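Local coordinates for protein acyl-CoA dehydrogenase (Geobacillus kaustophilus, PDB 2PG0) that probably introduces an alpha-beta double bond into activated acyl chains, using bound FAD as the oxidant, at residues Gln247-Val252 / Ile367-Asn372; Ile254-Ala259 / Trp327-Met332; Met332-Ala337 / Arg360-Ser365. One frame throughout, in Å; residues are numbered along the deposited sequence.

Interaction 1: Gln247-Val252 / Ile367-Asn372; sequences QERLVV and IYAGTN. With FAD (flavin-adenine dinucleotide), chain C.
A single hydrogen bond ties the helix to the loop: Arg249 NE donates to the backbone oxygen Ala369 O over 3.1 Å, with an almost straight N-H...O angle of 169°. The oxygen lies in the guanidinium plane, at its edge, and the extended chain from CG to NE carries the donor across to the loop carbonyl. The remaining contacts across the segments are van der Waals ones. Ala369 CB fits between two helix side chains, 3.6 Å from Val252 CG2 and also 3.6 Å from Glu248 OE2. With CG anti to the backbone N (chi1 -178°) and the chain extended beyond it, Glu248 brings one carboxylate oxygen, OE2, up to the alanine. Small size suits Ala369, whose position bears the catalytic glutamate in many acyl-CoA dehydrogenases; in some relatives the base sits on this helix instead, which is consistent with the placing of Glu248. Val252 also meets the Tyr368 ring obliquely, CG2 lying 4.0 Å from CE1. Toward FAD, Tyr368 CD2 approaches flavin C7 at 3.5 Å, the C7M methyl lying at the ring edge, while Thr371 OG1 donates to O2B of the adenosine ribose over 2.9 Å and also caps helix 372-382 through Met374 N. Behind helix 237-273, Leu250 packs on helices 71-84 and 285-313, while Arg249 and Val252 lean on helix 319-343.

Interaction 2: Ile254-Ala259 / Trp327-Met332; sequences IAAQTA and WWITEM
The carboxamide oxygen of Gln257 touches Ile329, OE1 lying 3.6 Å from CG2, and the indole rings of segment 327-332 are turned to other neighbours. Trp327 has Trp328 CB above the centre of one face and Glu331 CG at its edge; Trp328 has Met332 CB above one face, offset toward the rim. Trp327 also makes a cation-pi contact with Lys376 and hydrogen-bonds through NE1 to Thr296 of the third subunit, tying the indole to another chain of the tetramer. Between the helices Ile329 and Gln257 fill most of the contact, with Ala256 and Thr330 beside them. Ala256 CB rests 3.7 Å from Thr330 CG2 and 3.9 Å from Ile329 CG2, and alanine suits a place where the two backbones draw close, Ala256 CA to Thr330 CA being 5.5 Å. Ile329 is the wedge: its CG2 comes within 3.5 Å of Gln257 N. The Gln257 chain is bent at chi2 (63°), which brings OE1 against the CG2 and CD1 methyls of Ile329, while NE2 is held by Glu261 and by the Ile298 carbonyl. Thr330 turns its methyl to Ala256, and its OG1 bonds to Lys326 O. The segment axes pass 8.6 Å apart at 29°, running in the same general direction. The pair belongs to the C-terminal four-helix bundle of acyl-CoA dehydrogenases, with helix 285-313 packed against both.

Interaction 3: Met332-Ala337 / Arg360-Ser365; sequences MAKRVA and RDIPVS. With FAD (flavin-adenine dinucleotide), chain C.
Lys334 and Pro363 bring the backbones to 5.9 Å between their CA atoms, where helix 332-337 passes the turn that leads from helix 354-361 into the 3-10 segment 363-365. Ile362 CG1 stands anti to the backbone N (chi1 -164°) and sends CD1 onto Ala333 CB at 3.7 Å, while the CG2 branch presses on Ala337 CB at 3.5 Å. The two alanines lie one turn apart on the same helix face, and their methyls form a seat that a branched isoleucine can straddle; Ala259 of helix 237-273 also touches Ile362. Shortening Ile362 to an alanine removes the CD1 and CG2 contacts with the two methyls and would probably open a gap between helix and turn. Lys334 runs its aliphatic part alongside Pro363, CG being 3.9 Å from Pro363 CA, while its amine is salt-bridged to Glu331. A water links the same NZ, at 3.0 Å, to Pro363 O at 2.8 Å. Within the turn Ile362 O takes two bonds, from Ser365 N and from Ser365 OG at 2.8 Å. Val364, in the same turn, lies against the flavin methyls, and Pro363 packs on Met341 of the second subunit. The contact is thus apolar at its buried end, where shape seats the turn, while at the lysine end water makes the polar link and Glu331, on the lysine's own helix, probably balances the charge.

From the N-terminal side, helix 237-273 supplies segments 247-252 and 254-259 in turn. The loop leaving the second passes through helix 285-313 and is closed by interaction 2 on helix 319-343. Met332, common to interactions 2 and 3, leads on to interaction 3, which closes a short loop at 360-365 at the end of helix 354-361. The two loops follow in series, both nested in the larger one that interaction 1 closes at 367-372. Asn372 ND2 of interaction 1 is probably hydrogen-bonded to Thr330 and Glu331 of interaction 2. Interaction 2 joins two bundle helices, interaction 3 seats the turn after helix 354-361 on one of them, and interaction 1 ties the FAD-contacting loop to the other.

Interaction 1: Gln247-Val252 / Ile367-Asn372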
# COMPACT_ATOMS: atom_id res chain seq x y z
N GLN A 247 19.36 4.96 -22.01
CA GLN A 247 19.88 3.58 -21.98
C GLN A 247 20.29 3.15 -20.57
O GLN A 247 20.02 2.01 -20.17
CB GLN A 247 21.03 3.38 -22.99
CG GLN A 247 21.56 1.94 -23.04
CD GLN A 247 22.11 1.55 -24.40
OE1 GLN A 247 21.45 1.69 -25.43
NE2 GLN A 247 23.34 1.03 -24.40
N GLU A 248 20.94 4.05 -19.82
CA GLU A 248 21.36 3.75 -18.43
C GLU A 248 20.17 3.30 -17.56
O GLU A 248 20.23 2.25 -16.90
CB GLU A 248 22.07 4.95 -17.79
CG GLU A 248 22.58 4.67 -16.36
CD GLU A 248 23.47 5.77 -15.78
OE1 GLU A 248 24.17 6.48 -16.55
OE2 GLU A 248 23.50 5.92 -14.53
N ARG A 249 19.10 4.09 -17.57
CA ARG A 249 17.90 3.77 -16.81
C ARG A 249 17.23 2.47 -17.28
O ARG A 249 16.70 1.71 -16.47
CB ARG A 249 16.93 4.95 -16.82
CG ARG A 249 17.45 6.09 -15.94
CD ARG A 249 16.93 7.46 -16.32
NE ARG A 249 17.63 8.47 -15.52
CZ ARG A 249 17.60 9.78 -15.75
NH1 ARG A 249 16.91 10.28 -16.77
NH2 ARG A 249 18.28 10.60 -14.95
N LEU A 250 17.29 2.21 -18.59
CA LEU A 250 16.76 0.97 -19.15
C LEU A 250 17.53 -0.24 -18.63
O LEU A 250 16.94 -1.28 -18.32
CB LEU A 250 16.75 1.00 -20.69
CG LEU A 250 16.12 -0.19 -21.42
CD1 LEU A 250 14.70 -0.51 -20.90
CD2 LEU A 250 16.10 0.05 -22.93
N VAL A 251 18.85 -0.11 -18.55
CA VAL A 251 19.71 -1.19 -18.05
C VAL A 251 19.38 -1.52 -16.60
O VAL A 251 19.24 -2.69 -16.23
CB VAL A 251 21.21 -0.84 -18.25
CG1 VAL A 251 22.11 -1.79 -17.48
CG2 VAL A 251 21.56 -0.87 -19.75
N VAL A 252 19.22 -0.49 -15.77
CA VAL A 252 18.80 -0.68 -14.39
C VAL A 252 17.43 -1.36 -14.29
O VAL A 252 17.25 -2.28 -13.50
CB VAL A 252 18.82 0.65 -13.60
CG1 VAL A 252 18.14 0.51 -12.24
CG2 VAL A 252 20.27 1.12 -13.44
N ILE A 367 17.91 3.99 -6.06
CA ILE A 367 18.75 5.15 -5.79
C ILE A 367 19.63 5.51 -6.98
O ILE A 367 19.63 6.66 -7.42
CB ILE A 367 19.58 4.95 -4.49
CG1 ILE A 367 18.64 4.86 -3.28
CG2 ILE A 367 20.58 6.10 -4.28
CD1 ILE A 367 19.31 4.31 -2.01
N TYR A 368 20.38 4.55 -7.51
CA TYR A 368 21.33 4.89 -8.58
C TYR A 368 20.67 4.97 -9.96
O TYR A 368 19.51 4.57 -10.12
CB TYR A 368 22.60 4.02 -8.55
CG TYR A 368 22.43 2.51 -8.65
CD1 TYR A 368 21.59 1.93 -9.61
CD2 TYR A 368 23.18 1.67 -7.84
CE1 TYR A 368 21.47 0.54 -9.71
CE2 TYR A 368 23.07 0.28 -7.93
CZ TYR A 368 22.21 -0.27 -8.87
OH TYR A 368 22.12 -1.65 -8.96
N ALA A 369 21.41 5.52 -10.93
CA ALA A 369 20.91 5.91 -12.25
C ALA A 369 19.82 6.99 -12.17
O ALA A 369 19.05 7.18 -13.10
CB ALA A 369 20.44 4.69 -13.06
N GLY A 370 19.80 7.70 -11.04
CA GLY A 370 18.77 8.69 -10.75
C GLY A 370 17.80 8.09 -9.76
O GLY A 370 17.27 7.00 -9.99
N THR A 371 17.57 8.78 -8.64
CA THR A 371 16.64 8.28 -7.64
C THR A 371 15.23 8.17 -8.21
O THR A 371 14.90 8.82 -9.21
CB THR A 371 16.54 9.19 -6.40
OG1 THR A 371 15.99 10.45 -6.80
CG2 THR A 371 17.90 9.38 -5.75
N ASN A 372 14.40 7.35 -7.58
CA ASN A 372 13.02 7.18 -8.04
C ASN A 372 12.22 8.49 -7.91
O ASN A 372 11.28 8.73 -8.68
CB ASN A 372 12.36 5.98 -7.34
CG ASN A 372 12.90 4.65 -7.86
OD1 ASN A 372 13.72 4.62 -8.79
ND2 ASN A 372 12.41 3.54 -7.30
PA FAD C . 20.79 13.12 -2.94
O1A FAD C . 21.51 13.92 -1.89
O2A FAD C . 20.82 13.75 -4.31
O5B FAD C . 19.26 12.87 -2.46
C5B FAD C . 18.99 12.32 -1.19
C4B FAD C . 17.49 12.02 -1.11
O4B FAD C . 16.77 13.24 -1.31
C3B FAD C . 17.06 11.07 -2.21
O3B FAD C . 16.05 10.19 -1.75
C2B FAD C . 16.45 11.98 -3.25
O2B FAD C . 15.51 11.32 -4.09
C1B FAD C . 15.84 13.06 -2.37
N9A FAD C . 15.61 14.29 -3.14
C8A FAD C . 16.56 15.13 -3.68
N7A FAD C . 15.92 16.13 -4.34
C5A FAD C . 14.59 15.93 -4.23
C6A FAD C . 13.49 16.64 -4.71
N6A FAD C . 13.68 17.68 -5.53
N1A FAD C . 12.22 16.18 -4.43
C2A FAD C . 12.02 15.03 -3.69
N3A FAD C . 13.11 14.34 -3.20
C4A FAD C . 14.38 14.78 -3.48
N1 FAD C . 27.28 7.82 -9.48
C2 FAD C . 28.05 7.97 -10.62
O2 FAD C . 28.18 9.09 -11.12
N3 FAD C . 28.69 6.87 -11.17
C4 FAD C . 28.56 5.62 -10.59
O4 FAD C . 29.14 4.66 -11.09
C4X FAD C . 27.76 5.47 -9.45
N5 FAD C . 27.62 4.23 -8.86
C5X FAD C . 26.86 4.07 -7.71
C6 FAD C . 26.75 2.81 -7.14
C7 FAD C . 25.99 2.64 -5.99
C7M FAD C . 25.89 1.26 -5.41
C8 FAD C . 25.33 3.75 -5.41
C8M FAD C . 24.49 3.64 -4.17
C9 FAD C . 25.45 5.00 -5.99
C9A FAD C . 26.21 5.18 -7.15
N10 FAD C . 26.33 6.43 -7.75
C10 FAD C . 27.12 6.58 -8.89
C1' FAD C . 25.58 7.64 -7.23
C2' FAD C . 24.05 7.61 -7.38
O2' FAD C . 23.60 7.87 -8.69
C3' FAD C . 23.50 8.68 -6.43
O3' FAD C . 23.57 8.13 -5.13
C4' FAD C . 22.06 9.12 -6.73
O4' FAD C . 21.97 9.84 -7.95
C5' FAD C . 21.48 9.98 -5.61
O5' FAD C . 22.35 11.05 -5.28
P FAD C . 22.77 11.26 -3.74
O1P FAD C . 23.29 9.98 -3.15
O2P FAD C . 23.77 12.38 -3.64
O3P FAD C . 21.39 11.62 -2.97

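Interaction 2: Ile254-Ala259 / Trp327-Met332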
# COMPACT_ATOMS: atom_id res chain seq x y z
N ILE A 254 16.06 -3.34 -16.51
CA ILE A 254 16.25 -4.75 -16.93
C ILE A 254 16.80 -5.61 -15.78
O ILE A 254 16.27 -6.71 -15.52
CB ILE A 254 17.14 -4.87 -18.19
CG1 ILE A 254 16.40 -4.29 -19.41
CG2 ILE A 254 17.54 -6.33 -18.45
CD1 ILE A 254 17.30 -3.98 -20.62
N ALA A 255 17.82 -5.11 -15.08
CA ALA A 255 18.44 -5.84 -13.97
C ALA A 255 17.50 -6.02 -12.78
O ALA A 255 17.47 -7.08 -12.14
CB ALA A 255 19.74 -5.14 -13.52
N ALA A 256 16.71 -4.99 -12.48
CA ALA A 256 15.75 -5.10 -11.40
C ALA A 256 14.62 -6.10 -11.73
O ALA A 256 14.17 -6.85 -10.85
CB ALA A 256 15.19 -3.73 -11.04
N GLN A 257 14.18 -6.11 -12.99
CA GLN A 257 13.14 -7.03 -13.44
C GLN A 257 13.63 -8.47 -13.27
O GLN A 257 12.93 -9.32 -12.72
CB GLN A 257 12.76 -6.76 -14.90
CG GLN A 257 11.69 -7.70 -15.48
CD GLN A 257 10.35 -7.60 -14.77
OE1 GLN A 257 9.93 -6.51 -14.35
NE2 GLN A 257 9.69 -8.74 -14.62
N THR A 258 14.85 -8.72 -13.73
CA THR A 258 15.49 -10.04 -13.58
C THR A 258 15.65 -10.45 -12.11
O THR A 258 15.41 -11.61 -11.75
CB THR A 258 16.85 -10.08 -14.28
OG1 THR A 258 16.68 -9.70 -15.65
CG2 THR A 258 17.42 -11.49 -14.24
N ALA A 259 16.06 -9.50 -11.26
CA ALA A 259 16.24 -9.76 -9.83
C ALA A 259 14.92 -10.20 -9.19
O ALA A 259 14.89 -11.16 -8.42
CB ALA A 259 16.80 -8.53 -9.12
N TRP A 327 11.61 3.44 -12.10
CA TRP A 327 11.12 3.60 -10.73
C TRP A 327 10.16 2.48 -10.34
O TRP A 327 10.28 1.91 -9.25
CB TRP A 327 10.55 5.01 -10.45
CG TRP A 327 9.08 5.21 -10.75
CD1 TRP A 327 8.54 5.80 -11.85
CD2 TRP A 327 7.97 4.83 -9.92
NE1 TRP A 327 7.17 5.81 -11.77
CE2 TRP A 327 6.79 5.21 -10.59
CE3 TRP A 327 7.86 4.18 -8.68
CZ2 TRP A 327 5.51 4.98 -10.06
CZ3 TRP A 327 6.59 3.96 -8.14
CH2 TRP A 327 5.43 4.35 -8.84
N TRP A 328 9.22 2.14 -11.22
CA TRP A 328 8.19 1.18 -10.85
C TRP A 328 8.75 -0.23 -10.67
O TRP A 328 8.39 -0.91 -9.71
CB TRP A 328 7.03 1.18 -11.85
CG TRP A 328 5.86 0.42 -11.32
CD1 TRP A 328 4.82 0.92 -10.57
CD2 TRP A 328 5.60 -0.98 -11.47
NE1 TRP A 328 3.93 -0.08 -10.26
CE2 TRP A 328 4.39 -1.26 -10.81
CE3 TRP A 328 6.27 -2.02 -12.13
CZ2 TRP A 328 3.83 -2.54 -10.77
CZ3 TRP A 328 5.72 -3.30 -12.10
CH2 TRP A 328 4.51 -3.54 -11.42
N ILE A 329 9.63 -0.65 -11.57
CA ILE A 329 10.22 -2.00 -11.49
C ILE A 329 11.16 -2.13 -10.29
O ILE A 329 11.16 -3.17 -9.61
CB ILE A 329 10.90 -2.43 -12.82
CG1 ILE A 329 9.84 -2.59 -13.92
CG2 ILE A 329 11.62 -3.78 -12.64
CD1 ILE A 329 10.42 -2.77 -15.34
N THR A 330 11.94 -1.10 -10.00
CA THR A 330 12.82 -1.15 -8.83
C THR A 330 12.01 -1.23 -7.52
O THR A 330 12.33 -2.03 -6.65
CB THR A 330 13.89 -0.03 -8.79
OG1 THR A 330 13.26 1.27 -8.81
CG2 THR A 330 14.87 -0.17 -9.97
N GLU A 331 10.95 -0.42 -7.40
CA GLU A 331 10.07 -0.51 -6.22
C GLU A 331 9.40 -1.88 -6.14
O GLU A 331 9.29 -2.44 -5.05
CB GLU A 331 9.01 0.60 -6.19
CG GLU A 331 9.57 2.00 -5.96
CD GLU A 331 10.40 2.16 -4.68
OE1 GLU A 331 10.22 1.40 -3.70
OE2 GLU A 331 11.25 3.08 -4.65
N MET A 332 8.96 -2.40 -7.28
CA MET A 332 8.32 -3.71 -7.35
C MET A 332 9.28 -4.81 -6.89
O MET A 332 8.89 -5.71 -6.15
CB MET A 332 7.86 -3.99 -8.78
CG MET A 332 6.80 -5.06 -8.89
SD MET A 332 6.80 -5.68 -10.57
CE MET A 332 8.33 -6.65 -10.50

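Interaction 3: Met332-Ala337 / Arg360-Ser365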
# COMPACT_ATOMS: atom_id res chain seq x y z
N MET A 332 8.96 -2.40 -7.28
CA MET A 332 8.32 -3.71 -7.35
C MET A 332 9.28 -4.81 -6.89
O MET A 332 8.89 -5.71 -6.15
CB MET A 332 7.86 -3.99 -8.78
CG MET A 332 6.80 -5.06 -8.89
SD MET A 332 6.80 -5.68 -10.57
CE MET A 332 8.33 -6.65 -10.50
N ALA A 333 10.54 -4.72 -7.32
CA ALA A 333 11.54 -5.71 -6.95
C ALA A 333 11.85 -5.64 -5.46
O ALA A 333 12.07 -6.66 -4.81
CB ALA A 333 12.79 -5.54 -7.80
N LYS A 334 11.83 -4.42 -4.90
CA LYS A 334 11.99 -4.24 -3.46
C LYS A 334 10.86 -4.92 -2.68
O LYS A 334 11.11 -5.56 -1.66
CB LYS A 334 12.09 -2.74 -3.11
CG LYS A 334 13.47 -2.15 -3.40
CD LYS A 334 13.44 -0.61 -3.48
CE LYS A 334 13.07 0.04 -2.16
NZ LYS A 334 12.85 1.53 -2.35
N ARG A 335 9.63 -4.80 -3.19
CA ARG A 335 8.48 -5.42 -2.55
C ARG A 335 8.57 -6.94 -2.65
O ARG A 335 8.28 -7.65 -1.69
CB ARG A 335 7.17 -4.95 -3.19
CG ARG A 335 6.83 -3.49 -2.90
CD ARG A 335 5.36 -3.20 -3.20
NE ARG A 335 5.01 -3.44 -4.60
CZ ARG A 335 5.27 -2.59 -5.60
NH1 ARG A 335 5.87 -1.44 -5.37
NH2 ARG A 335 4.90 -2.90 -6.84
N VAL A 336 8.97 -7.43 -3.81
CA VAL A 336 9.26 -8.85 -3.98
C VAL A 336 10.27 -9.35 -2.94
O VAL A 336 10.04 -10.37 -2.30
CB VAL A 336 9.70 -9.16 -5.43
CG1 VAL A 336 10.28 -10.59 -5.54
CG2 VAL A 336 8.52 -8.98 -6.39
N ALA A 337 11.37 -8.61 -2.76
CA ALA A 337 12.42 -9.00 -1.83
C ALA A 337 11.89 -9.09 -0.39
O ALA A 337 12.21 -10.04 0.32
CB ALA A 337 13.60 -8.02 -1.92
N ARG A 360 19.56 -7.81 0.30
CA ARG A 360 20.51 -6.72 0.56
C ARG A 360 20.91 -5.97 -0.71
O ARG A 360 21.22 -4.78 -0.66
CB ARG A 360 21.77 -7.23 1.27
CG ARG A 360 21.57 -7.61 2.75
CD ARG A 360 22.88 -7.92 3.45
NE ARG A 360 23.46 -9.18 2.97
CZ ARG A 360 24.39 -9.27 2.02
NH1 ARG A 360 24.87 -8.18 1.44
NH2 ARG A 360 24.84 -10.47 1.66
N ASP A 361 20.89 -6.67 -1.84
CA ASP A 361 21.36 -6.11 -3.12
C ASP A 361 20.34 -5.18 -3.79
O ASP A 361 20.71 -4.20 -4.44
CB ASP A 361 21.76 -7.24 -4.09
CG ASP A 361 23.10 -7.88 -3.73
OD1 ASP A 361 23.74 -7.44 -2.75
OD2 ASP A 361 23.53 -8.83 -4.44
N ILE A 362 19.06 -5.48 -3.61
CA ILE A 362 18.02 -4.80 -4.39
C ILE A 362 17.76 -3.31 -4.09
O ILE A 362 17.51 -2.55 -5.03
CB ILE A 362 16.68 -5.61 -4.43
CG1 ILE A 362 15.76 -5.10 -5.55
CG2 ILE A 362 15.99 -5.66 -3.05
CD1 ILE A 362 16.34 -5.29 -6.96
N PRO A 363 17.80 -2.88 -2.81
CA PRO A 363 17.19 -1.56 -2.55
C PRO A 363 17.93 -0.37 -3.16
O PRO A 363 17.32 0.70 -3.40
CB PRO A 363 17.15 -1.47 -1.02
CG PRO A 363 18.20 -2.39 -0.55
CD PRO A 363 18.35 -3.48 -1.58
N VAL A 364 19.21 -0.56 -3.47
CA VAL A 364 20.02 0.49 -4.09
C VAL A 364 19.58 0.79 -5.53
O VAL A 364 19.85 1.88 -6.05
CB VAL A 364 21.55 0.18 -3.98
CG1 VAL A 364 21.94 -1.03 -4.83
CG2 VAL A 364 22.36 1.41 -4.38
N SER A 365 18.87 -0.14 -6.16
CA SER A 365 18.39 0.08 -7.52
C SER A 365 17.41 1.26 -7.60
O SER A 365 17.25 1.85 -8.65
CB SER A 365 17.79 -1.20 -8.12
OG SER A 365 16.56 -1.55 -7.51
PA FAD C . 20.79 13.12 -2.94
O1A FAD C . 21.51 13.92 -1.89
O2A FAD C . 20.82 13.75 -4.31
O5B FAD C . 19.26 12.87 -2.46
C5B FAD C . 18.99 12.32 -1.19
C4B FAD C . 17.49 12.02 -1.11
O4B FAD C . 16.77 13.24 -1.31
C3B FAD C . 17.06 11.07 -2.21
O3B FAD C . 16.05 10.19 -1.75
C2B FAD C . 16.45 11.98 -3.25
O2B FAD C . 15.51 11.32 -4.09
C1B FAD C . 15.84 13.06 -2.37
N9A FAD C . 15.61 14.29 -3.14
C8A FAD C . 16.56 15.13 -3.68
N7A FAD C . 15.92 16.13 -4.34
C5A FAD C . 14.59 15.93 -4.23
C6A FAD C . 13.49 16.64 -4.71
N6A FAD C . 13.68 17.68 -5.53
N1A FAD C . 12.22 16.18 -4.43
C2A FAD C . 12.02 15.03 -3.69
N3A FAD C . 13.11 14.34 -3.20
C4A FAD C . 14.38 14.78 -3.48
N1 FAD C . 27.28 7.82 -9.48
C2 FAD C . 28.05 7.97 -10.62
O2 FAD C . 28.18 9.09 -11.12
N3 FAD C . 28.69 6.87 -11.17
C4 FAD C . 28.56 5.62 -10.59
O4 FAD C . 29.14 4.66 -11.09
C4X FAD C . 27.76 5.47 -9.45
N5 FAD C . 27.62 4.23 -8.86
C5X FAD C . 26.86 4.07 -7.71
C6 FAD C . 26.75 2.81 -7.14
C7 FAD C . 25.99 2.64 -5.99
C7M FAD C . 25.89 1.26 -5.41
C8 FAD C . 25.33 3.75 -5.41
C8M FAD C . 24.49 3.64 -4.17
C9 FAD C . 25.45 5.00 -5.99
C9A FAD C . 26.21 5.18 -7.15
N10 FAD C . 26.33 6.43 -7.75
C10 FAD C . 27.12 6.58 -8.89
C1' FAD C . 25.58 7.64 -7.23
C2' FAD C . 24.05 7.61 -7.38
O2' FAD C . 23.60 7.87 -8.69
C3' FAD C . 23.50 8.68 -6.43
O3' FAD C . 23.57 8.13 -5.13
C4' FAD C . 22.06 9.12 -6.73
O4' FAD C . 21.97 9.84 -7.95
C5' FAD C . 21.48 9.98 -5.61
O5' FAD C . 22.35 11.05 -5.28
P FAD C . 22.77 11.26 -3.74
O1P FAD C . 23.29 9.98 -3.15
O2P FAD C . 23.77 12.38 -3.64
O3P FAD C . 21.39 11.62 -2.97
O HOH W 1 15.73 2.23 -1.72